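Local atomic coordinates of neural-cadherin (Drosophila melanogaster, PDB entry 3UBF), a protein that mediates calcium-dependent, preferentially homophilic adhesion between cells, through the cadherin domains of its extracellular region. Residues Phe11-Gly16 / Asp59-Gly64; Thr45-Thr48 / Val52-Lys55; Thr125-Leu130 / Gly152-Asp157; Ala132-Thr137 / Ala183-Gly188. All blocks are in the same frame, centred on the assembly; numbering follows the deposited sequence.

The first two contacts lie in the first of the three cadherin domains of this fragment, and the other two in the second. Along the chain, contact 2 falls within the span bounded by contact 1; its centre is about 15 Å from that of contact 1, and Gly16 touches Val54. Contacts 3 and 4 follow, share strand 126-133 and alternate in their segments, with centres about 20 Å apart. Contacts 1 and 4 face each other at the domain junction, their centres about 17 Å apart, and Glu61 and Asp136 bind the same zinc ion. Contacts 2 and 3 are packing within their domains, about 51 Å apart between centres; contacts 1 and 4 hold the junction's metals.

Contact 1 of 4, residues Phe11-Gly16 / Asp59-Gly64; sequences FTEADG and DYEELG. With CA (calcium ion), chain T; ZN (zinc ion), chain B; ZN (zinc ion), chain H.
Glu13 reaches across from the end of strand 3-12 to the turn that starts at Asp59, and its carboxylate carries the contact. CG stands anti to the backbone N (chi1 178°) and the chain stays extended beyond it, so that the full length of the glutamate spans the gap to the turn. At its end OE2 has two partners: the calcium ion at 2.4 Å, and the backbone N of Tyr60, which donates to OE2 over 2.8 Å. That donor comes from the anti side of the carboxylate and 29° out of its plane. This bond, the calcium and a calcium-bound water donating to OE1 together hold the carboxylate's rotation. Glu61 arrives differently: CG lies beside its own backbone N, and the bend at chi2 (72°) folds the carboxylate back so that OE1 binds the calcium at 2.3 Å and OE2 a zinc ion at 1.9 Å. Asp59 OD2 binds another zinc at 2.1 Å, and its OD1 also faces the calcium, at a long 3.0 Å. Carboxylate oxygens that would repel one another are thus gathered by the cations between them. Asp59 to Glu61 match the Asp-X-Glu calcium motif of cadherin domains, and Glu13 probably takes the place of the calcium-binding glutamate near the start of such domains. Thr12 opens an ST motif, with Asp15 N donating to its OG1, and shapes the turn after Glu13. Asp138 of the next domain completes the calcium site, while strand 88-97 pairs with the end of strand 3-12 and packs beneath Tyr60 and Leu63.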
loop_
_atom_site.group_PDB
_atom_site.type_symbol
_atom_site.label_atom_id
_atom_site.label_comp_id
_atom_site.label_asym_id
_atom_site.label_seq_id
_atom_site.Cartn_x
_atom_site.Cartn_y
_atom_site.Cartn_z
ATOM N N PHE A 11 3.457 -16.880 19.722
ATOM C CA PHE A 11 2.531 -17.353 18.703
ATOM C C PHE A 11 1.950 -16.180 17.923
ATOM O O PHE A 11 1.928 -15.049 18.395
ATOM C CB PHE A 11 1.414 -18.202 19.320
ATOM C CG PHE A 11 1.865 -19.560 19.740
ATOM C CD1 PHE A 11 2.076 -19.846 21.085
ATOM C CD2 PHE A 11 2.129 -20.544 18.788
ATOM C CE1 PHE A 11 2.525 -21.096 21.483
ATOM C CE2 PHE A 11 2.586 -21.814 19.179
ATOM C CZ PHE A 11 2.784 -22.086 20.530
ATOM N N THR A 12 1.497 -16.446 16.709
ATOM C CA THR A 12 0.901 -15.389 15.922
ATOM C C THR A 12 -0.549 -15.248 16.343
ATOM O O THR A 12 -1.086 -16.105 17.026
ATOM C CB THR A 12 0.997 -15.671 14.425
ATOM O OG1 THR A 12 0.194 -16.809 14.111
ATOM C CG2 THR A 12 2.452 -15.924 14.018
ATOM N N GLU A 13 -1.170 -14.147 15.954
ATOM C CA GLU A 13 -2.604 -13.968 16.103
ATOM C C GLU A 13 -3.347 -15.162 15.503
ATOM O O GLU A 13 -4.252 -15.714 16.131
ATOM C CB GLU A 13 -3.012 -12.659 15.428
ATOM C CG GLU A 13 -4.477 -12.362 15.453
ATOM C CD GLU A 13 -4.788 -10.975 14.945
ATOM O OE1 GLU A 13 -4.464 -10.635 13.777
ATOM O OE2 GLU A 13 -5.382 -10.216 15.734
ATOM N N ALA A 14 -2.931 -15.575 14.308
ATOM C CA ALA A 14 -3.577 -16.650 13.567
ATOM C C ALA A 14 -3.469 -18.015 14.243
ATOM O O ALA A 14 -4.393 -18.822 14.137
ATOM C CB ALA A 14 -3.028 -16.723 12.159
ATOM N N ASP A 15 -2.359 -18.292 14.927
ATOM C CA ASP A 15 -2.248 -19.549 15.680
ATOM C C ASP A 15 -3.413 -19.723 16.658
ATOM O O ASP A 15 -3.695 -20.839 17.094
ATOM C CB ASP A 15 -0.932 -19.640 16.468
ATOM C CG ASP A 15 0.294 -19.645 15.581
ATOM O OD1 ASP A 15 0.242 -20.187 14.456
ATOM O OD2 ASP A 15 1.325 -19.101 16.020
ATOM N N GLY A 16 -4.072 -18.627 17.016
ATOM C CA GLY A 16 -5.206 -18.694 17.929
ATOM C C GLY A 16 -6.544 -18.330 17.311
ATOM O O GLY A 16 -7.366 -17.704 17.973
ATOM N N ASP A 59 -7.204 -11.951 19.196
ATOM C CA ASP A 59 -7.276 -10.680 18.502
ATOM C C ASP A 59 -6.258 -9.743 19.144
ATOM O O ASP A 59 -6.463 -9.208 20.231
ATOM C CB ASP A 59 -8.691 -10.136 18.576
ATOM C CG ASP A 59 -8.885 -8.882 17.765
ATOM O OD1 ASP A 59 -7.911 -8.381 17.151
ATOM O OD2 ASP A 59 -10.034 -8.392 17.742
ATOM N N TYR A 60 -5.132 -9.598 18.455
ATOM C CA TYR A 60 -3.979 -8.824 18.905
ATOM C C TYR A 60 -4.344 -7.401 19.332
ATOM O O TYR A 60 -3.851 -6.903 20.347
ATOM C CB TYR A 60 -2.955 -8.801 17.773
ATOM C CG TYR A 60 -1.731 -7.965 18.023
ATOM C CD1 TYR A 60 -0.588 -8.523 18.589
ATOM C CD2 TYR A 60 -1.696 -6.619 17.647
ATOM C CE1 TYR A 60 0.545 -7.769 18.791
ATOM C CE2 TYR A 60 -0.569 -5.856 17.851
ATOM C CZ TYR A 60 0.553 -6.438 18.424
ATOM O OH TYR A 60 1.676 -5.672 18.642
ATOM N N GLU A 61 -5.199 -6.758 18.542
ATOM C CA GLU A 61 -5.650 -5.393 18.799
ATOM C C GLU A 61 -6.408 -5.298 20.115
ATOM O O GLU A 61 -6.383 -4.256 20.771
ATOM C CB GLU A 61 -6.533 -4.888 17.649
ATOM C CG GLU A 61 -5.785 -4.555 16.355
ATOM C CD GLU A 61 -5.275 -5.777 15.594
ATOM O OE1 GLU A 61 -5.500 -6.934 16.014
ATOM O OE2 GLU A 61 -4.640 -5.586 14.551
ATOM N N GLU A 62 -7.072 -6.391 20.493
ATOM C CA GLU A 62 -7.854 -6.441 21.728
ATOM C C GLU A 62 -7.033 -6.739 22.994
ATOM O O GLU A 62 -7.546 -6.599 24.111
ATOM C CB GLU A 62 -9.048 -7.398 21.585
ATOM C CG GLU A 62 -10.235 -6.740 20.875
ATOM C CD GLU A 62 -11.401 -7.687 20.586
ATOM O OE1 GLU A 62 -11.641 -8.648 21.365
ATOM O OE2 GLU A 62 -12.096 -7.447 19.571
ATOM N N LEU A 63 -5.769 -7.137 22.819
ATOM C CA LEU A 63 -4.854 -7.372 23.941
ATOM C C LEU A 63 -4.363 -6.047 24.522
ATOM O O LEU A 63 -4.358 -5.013 23.827
ATOM C CB LEU A 63 -3.648 -8.208 23.499
ATOM C CG LEU A 63 -3.906 -9.559 22.823
ATOM C CD1 LEU A 63 -2.613 -10.215 22.436
ATOM C CD2 LEU A 63 -4.699 -10.469 23.730
ATOM N N GLY A 64 -3.938 -6.077 25.787
ATOM C CA GLY A 64 -3.341 -4.898 26.427
ATOM C C GLY A 64 -2.095 -4.460 25.672
ATOM O O GLY A 64 -1.622 -5.187 24.794
HETATM CA CA CA T . -6.416 -8.444 14.594
HETATM ZN ZN ZN B . -3.801 -6.879 13.427
HETATM ZN ZN ZN H . -10.277 -7.143 16.030
HETATM O O HOH W 1 -4.537 -8.176 12.940
HETATM O O HOH W 2 -10.922 -8.396 14.454
HETATM O O HOH W 3 -10.037 -5.699 17.061
HETATM O O HOH W 4 -7.747 -10.191 13.985
#

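Contact 2 of 4, residues Thr45-Thr48 / Val52-Lys55; sequences TVET and VRVK
Thr45 and Arg53 face each other as a hydrogen-bonded pair in the beta hairpin of strands 44-46 and 51-54, at the edge of one sheet of the cadherin sandwich. Their main chains satisfy each other twice: Thr45 N donates to Arg53 O at 2.8 Å, and Arg53 N returns the bond to Thr45 O, also at 2.8 Å and nearly straight at 170°. Val46 and Val52, the neighbouring non-hydrogen-bonded pair, point to the other face of the sheet, where their beta-branched, apolar side chains suit packing against the opposite sheet and both touch Phe71 of strand 68-76. The face that carries Thr45 and Arg53 is more polar. Glu47, bent at chi2, brings OE1 within 3.3 Å of Arg53 NH1 in a salt bridge, the two flat groups being turned 60° apart. The arginine's stronger polar partner lies on the other side of its strand, where NE donates to the carbonyl of Gly20; one long side chain thus serves two acceptors. Lys55 spends its ammonium on the carbonyl of Asn41, leaving its aliphatic part to lie across the threonine at about a right angle. There the methyl CG2 of Thr45 rests 3.6 Å from Lys55 CE.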
loop_
_atom_site.group_PDB
_atom_site.type_symbol
_atom_site.label_atom_id
_atom_site.label_comp_id
_atom_site.label_asym_id
_atom_site.label_seq_id
_atom_site.Cartn_x
_atom_site.Cartn_y
_atom_site.Cartn_z
ATOM N N THR A 45 -8.078 -21.212 27.849
ATOM C CA THR A 45 -8.385 -22.131 28.946
ATOM C C THR A 45 -7.185 -23.044 29.086
ATOM O O THR A 45 -6.407 -23.205 28.141
ATOM C CB THR A 45 -9.627 -23.016 28.679
ATOM O OG1 THR A 45 -9.444 -23.756 27.467
ATOM C CG2 THR A 45 -10.885 -22.184 28.573
ATOM N N VAL A 46 -7.029 -23.634 30.266
ATOM C CA VAL A 46 -5.959 -24.601 30.501
ATOM C C VAL A 46 -6.591 -25.920 30.871
ATOM O O VAL A 46 -7.382 -25.982 31.806
ATOM C CB VAL A 46 -5.001 -24.136 31.606
ATOM C CG1 VAL A 46 -4.115 -25.275 32.053
ATOM C CG2 VAL A 46 -4.151 -22.984 31.105
ATOM N N GLU A 47 -6.259 -26.967 30.124
ATOM C CA GLU A 47 -6.776 -28.300 30.420
ATOM C C GLU A 47 -6.089 -28.886 31.642
ATOM O O GLU A 47 -5.039 -28.412 32.067
ATOM C CB GLU A 47 -6.608 -29.244 29.225
ATOM C CG GLU A 47 -7.459 -28.901 28.005
ATOM C CD GLU A 47 -8.945 -29.186 28.192
ATOM O OE1 GLU A 47 -9.730 -28.209 28.167
ATOM O OE2 GLU A 47 -9.337 -30.375 28.361
ATOM N N THR A 48 -6.699 -29.923 32.201
ATOM C CA THR A 48 -6.129 -30.687 33.301
ATOM C C THR A 48 -4.726 -31.204 32.982
ATOM O O THR A 48 -3.851 -31.206 33.847
ATOM C CB THR A 48 -7.059 -31.851 33.650
ATOM O OG1 THR A 48 -8.302 -31.317 34.111
ATOM C CG2 THR A 48 -6.461 -32.746 34.727
ATOM N N VAL A 52 -2.756 -25.832 26.696
ATOM C CA VAL A 52 -3.335 -24.479 26.655
ATOM C C VAL A 52 -4.199 -24.283 25.400
ATOM O O VAL A 52 -3.716 -24.389 24.274
ATOM C CB VAL A 52 -2.252 -23.388 26.756
ATOM C CG1 VAL A 52 -2.869 -22.011 26.608
ATOM C CG2 VAL A 52 -1.520 -23.476 28.097
ATOM N N ARG A 53 -5.481 -24.002 25.594
ATOM C CA ARG A 53 -6.417 -23.941 24.472
ATOM C C ARG A 53 -7.006 -22.563 24.259
ATOM O O ARG A 53 -7.227 -21.817 25.215
ATOM C CB ARG A 53 -7.541 -24.970 24.642
ATOM C CG ARG A 53 -7.040 -26.410 24.564
ATOM C CD ARG A 53 -8.101 -27.404 24.915
ATOM N NE ARG A 53 -9.147 -27.425 23.903
ATOM C CZ ARG A 53 -10.244 -28.173 23.966
ATOM N NH1 ARG A 53 -10.452 -28.981 25.008
ATOM N NH2 ARG A 53 -11.131 -28.114 22.977
ATOM N N VAL A 54 -7.263 -22.245 22.995
ATOM C CA VAL A 54 -7.907 -20.991 22.609
ATOM C C VAL A 54 -9.334 -20.970 23.149
ATOM O O VAL A 54 -10.134 -21.867 22.855
ATOM C CB VAL A 54 -7.936 -20.813 21.062
ATOM C CG1 VAL A 54 -8.491 -19.457 20.683
ATOM C CG2 VAL A 54 -6.550 -20.997 20.460
ATOM N N LYS A 55 -9.639 -19.943 23.939
ATOM C CA LYS A 55 -10.988 -19.711 24.435
ATOM C C LYS A 55 -11.706 -18.806 23.445
ATOM O O LYS A 55 -12.507 -19.272 22.634
ATOM C CB LYS A 55 -10.951 -19.062 25.818
ATOM C CG LYS A 55 -12.259 -19.164 26.588
ATOM C CD LYS A 55 -12.306 -18.164 27.732
ATOM C CE LYS A 55 -12.283 -18.865 29.080
ATOM N NZ LYS A 55 -12.599 -17.933 30.197
#

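Contact 3 of 4, residues Thr125-Leu130 / Gly152-Asp157; sequences TPVFTL and GRFEVD. With ZN (zinc ion), chain D.
Where Val127 meets Phe154 and Leu130 meets Val156, the backbones of 125-130 and 152-157 stay apart, with CA to CA distances of 9.0 Å and 8.5 Å, because strand 162-165 runs between them in the same antiparallel sheet. The side chains therefore reach over the intervening strand. Val127 lays both methyls against one corner of the Phe154 ring: CG1 comes to 3.8 Å from CE2, at the ring edge and near its plane, and Val127 CG2 lies 3.9 Å from the same CE2. Phe154 CG sits beside its own backbone N (chi1 -63°), which swings the end of the ring toward the valine although its CB sets out otherwise. The second pair is plain aliphatic packing. Leu130 CD1 and Val156 CG2 touch at 3.7 Å, the two side chains crossing at about a right angle. The branch at CG lets a leucine carry a methyl to a valine two strands away, whose CG2 stands anti to its main-chain nitrogen. Facing strands complete the cover: Ile205 packs on both Val127 and Phe154, and Tyr143 on both Leu130 and Val156. Just beyond this apolar layer, Asp157 OD2 binds a zinc ion at the surface. Apolar residues from non-adjacent strands of one sheet, closing over the other sheet, are what one finds in the core of the Greek-key beta-sandwich of a cadherin domain, here the second.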
loop_
_atom_site.group_PDB
_atom_site.type_symbol
_atom_site.label_atom_id
_atom_site.label_comp_id
_atom_site.label_asym_id
_atom_site.label_seq_id
_atom_site.Cartn_x
_atom_site.Cartn_y
_atom_site.Cartn_z
ATOM N N THR A 125 -14.076 23.127 -0.881
ATOM C CA THR A 125 -14.030 22.421 -2.133
ATOM C C THR A 125 -13.004 21.307 -2.010
ATOM O O THR A 125 -11.835 21.571 -1.722
ATOM C CB THR A 125 -13.655 23.395 -3.252
ATOM O OG1 THR A 125 -14.710 24.358 -3.357
ATOM C CG2 THR A 125 -13.458 22.674 -4.583
ATOM N N PRO A 126 -13.447 20.059 -2.209
ATOM C CA PRO A 126 -12.536 18.925 -2.240
ATOM C C PRO A 126 -11.712 18.959 -3.528
ATOM O O PRO A 126 -12.259 19.194 -4.597
ATOM C CB PRO A 126 -13.481 17.721 -2.214
ATOM C CG PRO A 126 -14.750 18.211 -2.804
ATOM C CD PRO A 126 -14.835 19.673 -2.514
ATOM N N VAL A 127 -10.404 18.762 -3.407
ATOM C CA VAL A 127 -9.516 18.830 -4.560
ATOM C C VAL A 127 -8.835 17.491 -4.799
ATOM O O VAL A 127 -8.340 17.222 -5.894
ATOM C CB VAL A 127 -8.441 19.918 -4.380
ATOM C CG1 VAL A 127 -9.090 21.285 -4.234
ATOM C CG2 VAL A 127 -7.565 19.604 -3.177
ATOM N N PHE A 128 -8.812 16.654 -3.768
ATOM C CA PHE A 128 -8.187 15.326 -3.878
ATOM C C PHE A 128 -8.505 14.522 -2.639
ATOM O O PHE A 128 -8.689 15.073 -1.553
ATOM C CB PHE A 128 -6.706 15.710 -3.876
ATOM C CG PHE A 128 -5.785 14.570 -4.207
ATOM C CD1 PHE A 128 -5.540 14.217 -5.536
ATOM C CD2 PHE A 128 -5.138 13.875 -3.200
ATOM C CE1 PHE A 128 -4.681 13.175 -5.854
ATOM C CE2 PHE A 128 -4.269 12.845 -3.506
ATOM C CZ PHE A 128 -4.045 12.486 -4.837
ATOM N N THR A 129 -8.540 13.204 -2.811
ATOM C CA THR A 129 -8.858 12.283 -1.736
ATOM C C THR A 129 -7.659 11.375 -1.519
ATOM O O THR A 129 -7.372 10.493 -2.344
ATOM C CB THR A 129 -10.093 11.435 -2.096
ATOM O OG1 THR A 129 -11.183 12.304 -2.415
ATOM C CG2 THR A 129 -10.503 10.531 -0.947
ATOM N N LEU A 130 -6.953 11.601 -0.417
ATOM C CA LEU A 130 -5.895 10.695 0.001
ATOM C C LEU A 130 -6.494 9.335 0.302
ATOM O O LEU A 130 -7.531 9.251 0.969
ATOM C CB LEU A 130 -5.196 11.224 1.250
ATOM C CG LEU A 130 -4.605 12.629 1.150
ATOM C CD1 LEU A 130 -4.173 13.054 2.534
ATOM C CD2 LEU A 130 -3.435 12.676 0.137
ATOM N N GLY A 152 -1.850 27.963 4.149
ATOM C CA GLY A 152 -3.096 27.660 4.833
ATOM C C GLY A 152 -4.318 27.628 3.949
ATOM O O GLY A 152 -5.401 27.990 4.397
ATOM N N ARG A 153 -4.159 27.193 2.704
ATOM C CA ARG A 153 -5.269 27.181 1.759
ATOM C C ARG A 153 -5.931 25.809 1.639
ATOM O O ARG A 153 -6.916 25.640 0.922
ATOM C CB ARG A 153 -4.828 27.687 0.383
ATOM C CG ARG A 153 -4.303 29.134 0.336
ATOM C CD ARG A 153 -5.242 30.169 0.990
ATOM N NE ARG A 153 -6.634 30.000 0.574
ATOM C CZ ARG A 153 -7.151 30.480 -0.552
ATOM N NH1 ARG A 153 -6.398 31.182 -1.397
ATOM N NH2 ARG A 153 -8.427 30.252 -0.832
ATOM N N PHE A 154 -5.400 24.827 2.349
ATOM C CA PHE A 154 -5.955 23.492 2.278
ATOM C C PHE A 154 -5.869 22.841 3.628
ATOM O O PHE A 154 -4.953 23.125 4.419
ATOM C CB PHE A 154 -5.220 22.632 1.239
ATOM C CG PHE A 154 -5.339 23.146 -0.159
ATOM C CD1 PHE A 154 -4.404 24.050 -0.665
ATOM C CD2 PHE A 154 -6.392 22.752 -0.965
ATOM C CE1 PHE A 154 -4.517 24.558 -1.953
ATOM C CE2 PHE A 154 -6.509 23.246 -2.265
ATOM C CZ PHE A 154 -5.566 24.152 -2.764
ATOM N N GLU A 155 -6.842 21.977 3.889
ATOM C CA GLU A 155 -6.800 21.084 5.049
ATOM C C GLU A 155 -7.334 19.729 4.634
ATOM O O GLU A 155 -8.002 19.604 3.612
ATOM C CB GLU A 155 -7.562 21.671 6.245
ATOM C CG GLU A 155 -6.729 22.661 7.066
ATOM C CD GLU A 155 -7.541 23.464 8.056
ATOM O OE1 GLU A 155 -8.788 23.428 7.999
ATOM O OE2 GLU A 155 -6.938 24.169 8.888
ATOM N N VAL A 156 -6.992 18.710 5.407
ATOM C CA VAL A 156 -7.348 17.333 5.066
ATOM C C VAL A 156 -8.257 16.783 6.140
ATOM O O VAL A 156 -8.052 17.022 7.321
ATOM C CB VAL A 156 -6.095 16.410 4.923
ATOM C CG1 VAL A 156 -5.281 16.415 6.210
ATOM C CG2 VAL A 156 -6.509 14.988 4.580
ATOM N N ASP A 157 -9.282 16.068 5.706
ATOM C CA ASP A 157 -10.158 15.364 6.600
ATOM C C ASP A 157 -9.403 14.117 7.079
ATOM O O ASP A 157 -8.992 13.292 6.274
ATOM C CB ASP A 157 -11.421 14.997 5.834
ATOM C CG ASP A 157 -12.470 14.400 6.697
ATOM O OD1 ASP A 157 -12.155 13.521 7.519
ATOM O OD2 ASP A 157 -13.640 14.794 6.548
HETATM ZN ZN ZN D . -15.205 14.048 7.149
#

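Contact 4 of 4, residues Ala132-Thr137 / Ala183-Gly188; sequences ARDPDT and AEDQNG. With ZN (zinc ion), chain G; ZN (zinc ion), chain B.
This is a metal-bridged contact at the end of the second domain that faces the first, where Asp134 and Asp185 share a zinc ion just beyond a small apolar touch of Ala132 on Ala183. The two alanines stand on strands of different sheets, 126-133 and 176-185, and their CB atoms meet at 3.8 Å; so small a side chain lets the sheets come close. Beyond them the chains part into loops, and the interface turns from apolar to acidic. In both aspartates the carboxyl carbon lies opposite the main-chain nitrogen (chi1 -166° for Asp134), which directs the carboxylates into the gap, where the two side chains cross at about a right angle and the carboxylate planes stand 72° apart. Each gives its OD2 to the zinc, and His139 supplies a third ligand through ND1; both oxygen-to-zinc distances refine short and are doubtful. Asp134 OD2 and Asp185 OD2 lie only 2.8 Å apart, a separation that the cation between them makes tolerable. In cadherin domains the Asp-X-Asp motif, matched here by Asp134 to Asp136, and an aspartate probably equivalent to Asp185 usually bind calcium at the interdomain junction; in this crystal they hold zinc. The OD1 atoms shape the loops: that of Asp134, though also near the zinc, accepts from Asp136 N at 2.7 Å, an Asx turn that carries the chain round Pro135, and Asp185 OD1 makes another with Asn187 N at 3.1 Å, met from above the carboxylate plane. Asp136 OD2 binds a second zinc at 2.0 Å, shared with Asp98 and with Glu61 of the first domain.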
loop_
_atom_site.group_PDB
_atom_site.type_symbol
_atom_site.label_atom_id
_atom_site.label_comp_id
_atom_site.label_asym_id
_atom_site.label_seq_id
_atom_site.Cartn_x
_atom_site.Cartn_y
_atom_site.Cartn_z
ATOM N N ALA A 132 -4.961 5.670 1.628
ATOM C CA ALA A 132 -3.957 4.705 2.029
ATOM C C ALA A 132 -4.636 3.379 2.366
ATOM O O ALA A 132 -5.824 3.334 2.687
ATOM C CB ALA A 132 -3.191 5.224 3.217
ATOM N N ARG A 133 -3.869 2.302 2.286
ATOM C CA ARG A 133 -4.334 0.985 2.654
ATOM C C ARG A 133 -3.420 0.446 3.733
ATOM O O ARG A 133 -2.193 0.490 3.591
ATOM C CB ARG A 133 -4.291 0.071 1.432
ATOM C CG ARG A 133 -4.691 -1.361 1.683
ATOM C CD ARG A 133 -4.472 -2.190 0.416
ATOM N NE ARG A 133 -5.388 -1.804 -0.661
ATOM C CZ ARG A 133 -5.138 -1.958 -1.963
ATOM N NH1 ARG A 133 -6.043 -1.580 -2.867
ATOM N NH2 ARG A 133 -3.980 -2.475 -2.363
ATOM N N ASP A 134 -4.019 -0.029 4.818
ATOM C CA ASP A 134 -3.308 -0.795 5.831
ATOM C C ASP A 134 -3.535 -2.252 5.475
ATOM O O ASP A 134 -4.679 -2.697 5.413
ATOM C CB ASP A 134 -3.830 -0.481 7.241
ATOM C CG ASP A 134 -2.910 -0.993 8.347
ATOM O OD1 ASP A 134 -2.504 -2.172 8.324
ATOM O OD2 ASP A 134 -2.599 -0.214 9.273
ATOM N N PRO A 135 -2.443 -2.997 5.204
ATOM C CA PRO A 135 -2.594 -4.432 4.916
ATOM C C PRO A 135 -3.269 -5.166 6.065
ATOM O O PRO A 135 -3.839 -6.242 5.850
ATOM C CB PRO A 135 -1.150 -4.928 4.703
ATOM C CG PRO A 135 -0.260 -3.837 5.204
ATOM C CD PRO A 135 -1.045 -2.549 5.039
ATOM N N ASP A 136 -3.209 -4.589 7.269
ATOM C CA ASP A 136 -4.007 -5.091 8.385
ATOM C C ASP A 136 -5.440 -4.554 8.368
ATOM O O ASP A 136 -5.707 -3.374 8.615
ATOM C CB ASP A 136 -3.337 -4.833 9.738
ATOM C CG ASP A 136 -3.863 -5.754 10.829
ATOM O OD1 ASP A 136 -5.058 -6.126 10.780
ATOM O OD2 ASP A 136 -3.087 -6.112 11.736
ATOM N N THR A 137 -6.349 -5.465 8.077
ATOM C CA THR A 137 -7.784 -5.223 7.980
ATOM C C THR A 137 -8.422 -4.680 9.263
ATOM O O THR A 137 -9.489 -4.081 9.226
ATOM C CB THR A 137 -8.438 -6.548 7.523
ATOM O OG1 THR A 137 -8.634 -6.487 6.107
ATOM C CG2 THR A 137 -9.766 -6.867 8.239
ATOM N N ALA A 183 -0.487 9.192 6.351
ATOM C CA ALA A 183 -1.565 8.470 7.006
ATOM C C ALA A 183 -0.942 7.647 8.114
ATOM O O ALA A 183 0.079 6.992 7.912
ATOM C CB ALA A 183 -2.309 7.593 6.037
ATOM N N GLU A 184 -1.531 7.712 9.296
ATOM C CA GLU A 184 -0.944 7.071 10.450
ATOM C C GLU A 184 -1.922 6.083 11.030
ATOM O O GLU A 184 -3.136 6.312 11.060
ATOM C CB GLU A 184 -0.499 8.086 11.513
ATOM C CG GLU A 184 0.292 7.454 12.662
ATOM C CD GLU A 184 0.815 8.456 13.684
ATOM O OE1 GLU A 184 1.171 9.583 13.299
ATOM O OE2 GLU A 184 0.890 8.107 14.883
ATOM N N ASP A 185 -1.355 4.984 11.494
ATOM C CA ASP A 185 -2.073 3.881 12.062
ATOM C C ASP A 185 -2.423 4.183 13.511
ATOM O O ASP A 185 -1.589 4.700 14.256
ATOM C CB ASP A 185 -1.148 2.676 12.022
ATOM C CG ASP A 185 -1.883 1.398 12.063
ATOM O OD1 ASP A 185 -3.087 1.422 12.408
ATOM O OD2 ASP A 185 -1.274 0.380 11.724
ATOM N N GLN A 186 -3.647 3.841 13.906
ATOM C CA GLN A 186 -4.109 4.025 15.280
ATOM C C GLN A 186 -3.854 2.761 16.093
ATOM O O GLN A 186 -4.210 2.681 17.277
ATOM C CB GLN A 186 -5.601 4.385 15.302
ATOM C CG GLN A 186 -5.965 5.594 14.448
ATOM C CD GLN A 186 -5.284 6.865 14.927
ATOM O OE1 GLN A 186 -5.625 7.393 15.985
ATOM N NE2 GLN A 186 -4.309 7.356 14.154
ATOM N N ASN A 187 -3.228 1.775 15.445
ATOM C CA ASN A 187 -2.953 0.474 16.048
ATOM C C ASN A 187 -1.463 0.118 15.952
ATOM O O ASN A 187 -0.711 0.272 16.922
ATOM C CB ASN A 187 -3.818 -0.615 15.393
ATOM C CG ASN A 187 -5.311 -0.258 15.361
ATOM O OD1 ASN A 187 -5.738 0.667 14.652
ATOM N ND2 ASN A 187 -6.111 -1.009 16.119
ATOM N N GLY A 188 -1.041 -0.340 14.775
ATOM C CA GLY A 188 0.347 -0.748 14.544
ATOM C C GLY A 188 1.144 0.296 13.787
ATOM O O GLY A 188 2.190 0.757 14.251
HETATM ZN ZN ZN G . -1.612 -0.783 10.507
HETATM ZN ZN ZN B . -3.801 -6.879 13.427
HETATM O O HOH W 1 -4.537 -8.176 12.940
#